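Local coordinates for protein colicin-D (Escherichia coli, PDB 5ZNM) that kills Escherichia coli and closely related bacteria as a plasmid-encoded toxin, entering the target cell and stopping protein synthesis through its C-terminal tRNase domain, at residues 94-104 with 157-170. Sequence-based numbering, arbitrary orientation.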
loop_
_atom_site.group_PDB
_atom_site.type_symbol
_atom_site.label_atom_id
_atom_site.label_comp_id
_atom_site.label_asym_id
_atom_site.label_seq_id
_atom_site.Cartn_x
_atom_site.Cartn_y
_atom_site.Cartn_z
ATOM N N SER A 94 -7.006 32.217 -4.328
ATOM C CA SER A 94 -5.795 31.746 -4.993
ATOM C C SER A 94 -6.045 30.388 -5.639
ATOM O O SER A 94 -6.296 29.407 -4.936
ATOM C CB SER A 94 -4.629 31.661 -4.001
ATOM O OG SER A 94 -3.521 30.978 -4.564
ATOM N N PRO A 95 -5.962 30.328 -6.975
ATOM C CA PRO A 95 -6.363 29.088 -7.668
ATOM C C PRO A 95 -5.479 27.894 -7.344
ATOM O O PRO A 95 -5.985 26.770 -7.245
ATOM C CB PRO A 95 -6.293 29.475 -9.152
ATOM C CG PRO A 95 -5.318 30.605 -9.204
ATOM C CD PRO A 95 -5.475 31.359 -7.907
ATOM N N LEU A 96 -4.174 28.095 -7.168
ATOM C CA LEU A 96 -3.311 26.998 -6.743
ATOM C C LEU A 96 -3.544 26.743 -5.261
ATOM O O LEU A 96 -3.203 27.576 -4.416
ATOM C CB LEU A 96 -1.844 27.321 -7.019
ATOM C CG LEU A 96 -0.840 26.243 -6.590
ATOM C CD1 LEU A 96 -1.183 24.897 -7.228
ATOM C CD2 LEU A 96 0.586 26.660 -6.939
ATOM N N LEU A 97 -4.137 25.594 -4.944
ATOM C CA LEU A 97 -4.413 25.239 -3.557
ATOM C C LEU A 97 -3.211 24.618 -2.873
ATOM O O LEU A 97 -2.999 24.846 -1.678
ATOM C CB LEU A 97 -5.578 24.252 -3.484
ATOM C CG LEU A 97 -6.921 24.805 -3.927
ATOM C CD1 LEU A 97 -7.878 23.660 -4.138
ATOM C CD2 LEU A 97 -7.436 25.757 -2.867
ATOM N N MET A 98 -2.432 23.825 -3.599
ATOM C CA MET A 98 -1.386 23.035 -2.974
ATOM C C MET A 98 -0.471 22.489 -4.052
ATOM O O MET A 98 -0.932 22.096 -5.124
ATOM C CB MET A 98 -1.995 21.894 -2.158
ATOM C CG MET A 98 -1.003 21.064 -1.401
ATOM S SD MET A 98 -1.908 20.022 -0.252
ATOM C CE MET A 98 -2.431 21.250 0.942
ATOM N N ARG A 99 0.822 22.487 -3.764
ATOM C CA ARG A 99 1.816 21.846 -4.608
ATOM C C ARG A 99 2.498 20.774 -3.781
ATOM O O ARG A 99 2.960 21.045 -2.669
ATOM C CB ARG A 99 2.843 22.853 -5.134
ATOM C CG ARG A 99 4.037 22.218 -5.845
ATOM C CD ARG A 99 4.746 23.239 -6.693
ATOM N NE ARG A 99 3.824 24.047 -7.463
ATOM C CZ ARG A 99 4.157 24.957 -8.348
ATOM N NH1 ARG A 99 5.420 25.199 -8.606
ATOM N NH2 ARG A 99 3.217 25.646 -8.997
ATOM N N ILE A 100 2.566 19.567 -4.328
ATOM C CA ILE A 100 3.064 18.403 -3.620
ATOM C C ILE A 100 4.205 17.833 -4.439
ATOM O O ILE A 100 3.995 17.382 -5.570
ATOM C CB ILE A 100 1.968 17.353 -3.412
ATOM C CG1 ILE A 100 0.849 17.918 -2.534
ATOM C CG2 ILE A 100 2.562 16.092 -2.817
ATOM C CD1 ILE A 100 -0.498 17.293 -2.818
ATOM N N SER A 101 5.413 17.859 -3.885
ATOM C CA SER A 101 6.513 17.154 -4.519
ATOM C C SER A 101 6.296 15.661 -4.372
ATOM O O SER A 101 5.844 15.189 -3.328
ATOM C CB SER A 101 7.851 17.548 -3.895
ATOM O OG SER A 101 8.894 16.745 -4.422
ATOM N N LEU A 102 6.616 14.914 -5.421
ATOM C CA LEU A 102 6.568 13.460 -5.371
ATOM C C LEU A 102 7.950 12.829 -5.344
ATOM O O LEU A 102 8.054 11.599 -5.260
ATOM C CB LEU A 102 5.775 12.925 -6.568
ATOM C CG LEU A 102 4.368 13.509 -6.585
ATOM C CD1 LEU A 102 3.644 13.209 -7.887
ATOM C CD2 LEU A 102 3.615 12.964 -5.380
ATOM N N GLY A 103 9.004 13.633 -5.395
ATOM C CA GLY A 103 10.360 13.150 -5.556
ATOM C C GLY A 103 11.027 13.748 -6.782
ATOM O O GLY A 103 10.389 14.323 -7.661
ATOM N N ALA A 104 12.349 13.607 -6.815
ATOM C CA ALA A 104 13.135 14.104 -7.939
ATOM C C ALA A 104 12.766 13.363 -9.214
ATOM O O ALA A 104 13.219 12.244 -9.433
ATOM C CB ALA A 104 14.625 13.960 -7.661
ATOM N N LEU A 157 0.338 17.471 -13.193
ATOM C CA LEU A 157 1.724 17.133 -12.898
ATOM C C LEU A 157 2.650 18.130 -13.585
ATOM O O LEU A 157 2.459 18.458 -14.760
ATOM C CB LEU A 157 2.057 15.714 -13.345
ATOM C CG LEU A 157 1.557 14.598 -12.436
ATOM C CD1 LEU A 157 1.849 13.254 -13.071
ATOM C CD2 LEU A 157 2.204 14.689 -11.066
ATOM N N ILE A 158 3.648 18.611 -12.851
ATOM C CA ILE A 158 4.554 19.643 -13.340
ATOM C C ILE A 158 5.977 19.261 -12.976
ATOM O O ILE A 158 6.226 18.287 -12.263
ATOM C CB ILE A 158 4.234 21.039 -12.771
ATOM C CG1 ILE A 158 4.510 21.064 -11.271
ATOM C CG2 ILE A 158 2.814 21.424 -13.056
ATOM C CD1 ILE A 158 4.371 22.434 -10.658
ATOM N N ASN A 159 6.923 20.038 -13.506
ATOM C CA ASN A 159 8.330 19.923 -13.161
ATOM C C ASN A 159 8.677 21.210 -12.438
ATOM O O ASN A 159 8.641 22.287 -13.041
ATOM C CB ASN A 159 9.217 19.756 -14.393
ATOM C CG ASN A 159 9.001 18.447 -15.112
ATOM O OD1 ASN A 159 9.523 18.256 -16.207
ATOM N ND2 ASN A 159 8.242 17.533 -14.504
ATOM N N SER A 160 9.002 21.110 -11.157
ATOM C CA SER A 160 9.377 22.285 -10.372
ATOM C C SER A 160 10.735 22.021 -9.738
ATOM O O SER A 160 10.831 21.251 -8.777
ATOM C CB SER A 160 8.329 22.607 -9.317
ATOM O OG SER A 160 8.675 23.798 -8.629
ATOM N N ASN A 161 11.766 22.647 -10.304
ATOM C CA ASN A 161 13.136 22.634 -9.795
ATOM C C ASN A 161 13.591 21.212 -9.453
ATOM O O ASN A 161 13.788 20.844 -8.292
ATOM C CB ASN A 161 13.266 23.573 -8.593
ATOM C CG ASN A 161 14.507 24.442 -8.673
ATOM O OD1 ASN A 161 14.636 25.278 -9.570
ATOM N ND2 ASN A 161 15.427 24.249 -7.734
ATOM N N GLY A 162 13.756 20.422 -10.517
ATOM C CA GLY A 162 14.183 19.043 -10.406
ATOM C C GLY A 162 13.108 18.059 -9.997
ATOM O O GLY A 162 13.260 16.857 -10.253
ATOM N N GLN A 163 12.018 18.522 -9.392
ATOM C CA GLN A 163 11.032 17.645 -8.783
ATOM C C GLN A 163 9.850 17.397 -9.706
ATOM O O GLN A 163 9.367 18.308 -10.383
ATOM C CB GLN A 163 10.508 18.244 -7.482
ATOM C CG GLN A 163 11.562 18.907 -6.639
ATOM C CD GLN A 163 11.887 18.116 -5.426
ATOM O OE1 GLN A 163 11.327 17.046 -5.189
ATOM N NE2 GLN A 163 12.802 18.622 -4.619
ATOM N N LEU A 164 9.356 16.168 -9.676
ATOM C CA LEU A 164 8.003 15.893 -10.130
ATOM C C LEU A 164 7.038 16.341 -9.040
ATOM O O LEU A 164 7.146 15.903 -7.890
ATOM C CB LEU A 164 7.842 14.409 -10.439
ATOM C CG LEU A 164 6.483 13.996 -11.003
ATOM C CD1 LEU A 164 6.128 14.805 -12.239
ATOM C CD2 LEU A 164 6.470 12.499 -11.307
ATOM N N ALA A 165 6.112 17.228 -9.389
ATOM C CA ALA A 165 5.187 17.788 -8.418
ATOM C C ALA A 165 3.765 17.731 -8.952
ATOM O O ALA A 165 3.534 17.696 -10.164
ATOM C CB ALA A 165 5.553 19.238 -8.064
ATOM N N LEU A 166 2.808 17.734 -8.023
ATOM C CA LEU A 166 1.387 17.768 -8.337
ATOM C C LEU A 166 0.825 19.105 -7.880
ATOM O O LEU A 166 0.909 19.443 -6.693
ATOM C CB LEU A 166 0.654 16.615 -7.647
ATOM C CG LEU A 166 -0.847 16.486 -7.892
ATOM C CD1 LEU A 166 -1.134 16.211 -9.352
ATOM C CD2 LEU A 166 -1.396 15.378 -7.019
ATOM N N ASP A 167 0.272 19.869 -8.819
ATOM C CA ASP A 167 -0.409 21.112 -8.490
ATOM C C ASP A 167 -1.889 20.816 -8.347
ATOM O O ASP A 167 -2.505 20.290 -9.278
ATOM C CB ASP A 167 -0.192 22.179 -9.564
ATOM C CG ASP A 167 1.119 22.899 -9.401
ATOM O OD1 ASP A 167 1.816 22.629 -8.399
ATOM O OD2 ASP A 167 1.444 23.743 -10.260
ATOM N N LEU A 168 -2.446 21.127 -7.178
ATOM C CA LEU A 168 -3.870 20.987 -6.934
ATOM C C LEU A 168 -4.513 22.354 -7.130
ATOM O O LEU A 168 -4.141 23.328 -6.461
ATOM C CB LEU A 168 -4.144 20.423 -5.539
ATOM C CG LEU A 168 -3.608 19.003 -5.309
ATOM C CD1 LEU A 168 -4.107 18.434 -3.992
ATOM C CD2 LEU A 168 -3.968 18.074 -6.462
ATOM N N LEU A 169 -5.464 22.417 -8.055
ATOM C CA LEU A 169 -6.053 23.660 -8.517
ATOM C C LEU A 169 -7.527 23.699 -8.163
ATOM O O LEU A 169 -8.271 22.749 -8.449
ATOM C CB LEU A 169 -5.892 23.819 -10.020
ATOM C CG LEU A 169 -4.451 23.727 -10.504
ATOM C CD1 LEU A 169 -4.430 23.536 -12.007
ATOM C CD2 LEU A 169 -3.696 24.974 -10.096
ATOM N N LYS A 170 -7.925 24.809 -7.539
ATOM C CA LYS A 170 -9.328 25.106 -7.266
ATOM C C LYS A 170 -10.084 25.314 -8.587
ATOM O O LYS A 170 -9.649 26.087 -9.446
ATOM C CB LYS A 170 -9.419 26.344 -6.332
ATOM C CG LYS A 170 -10.847 26.768 -5.878
ATOM C CD LYS A 170 -11.890 25.645 -5.775
ATOM C CE LYS A 170 -13.166 26.206 -5.787
ATOM N NZ LYS A 170 -14.031 25.279 -6.605
#
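Arg99 and Asp167 face each other as a non-hydrogen-bonded pair where strands 96-103 and 163-170 join antiparallel in the central domain of colicin D, an example of a salt bridge laid across neighbouring strands. The arginine can be followed outward. With CG anti to the backbone N (chi1 171°), its chain runs along Asp167 OD1, which CB, CG and CD pass in turn, CG of Arg99 also touching CB of Ala165 at 4.0 Å. A bend at chi3 then brings the guanidinium alongside the carboxylate, their planes 30° apart. NE of Arg99 lies 2.6 Å from OD1 of Asp167, but the hydrogen bond is weak, bent to 121°, while NH2 of Arg99 comes within 2.9 Å of Asp167 OD2. Ile158, on the next strand of the hairpin turned by the type I' turn Ser160-Gln163, sets CD1 over the centre of the Arg99 guanidinium face, 3.4 Å above its plane. At the edge NH1 approaches Ser160 OG. On the other sheet face, Leu166 and Leu168 pack against Phe80 of helix 79-86. A classic beta bulge sets Leu97 and Met98 opposite Leu168. Toward the turn, Ser101 OG accepts from Gly103 N in an ST turn and donates to Gln163 OE1 at 2.6 Å, from above the amide carbonyl plane.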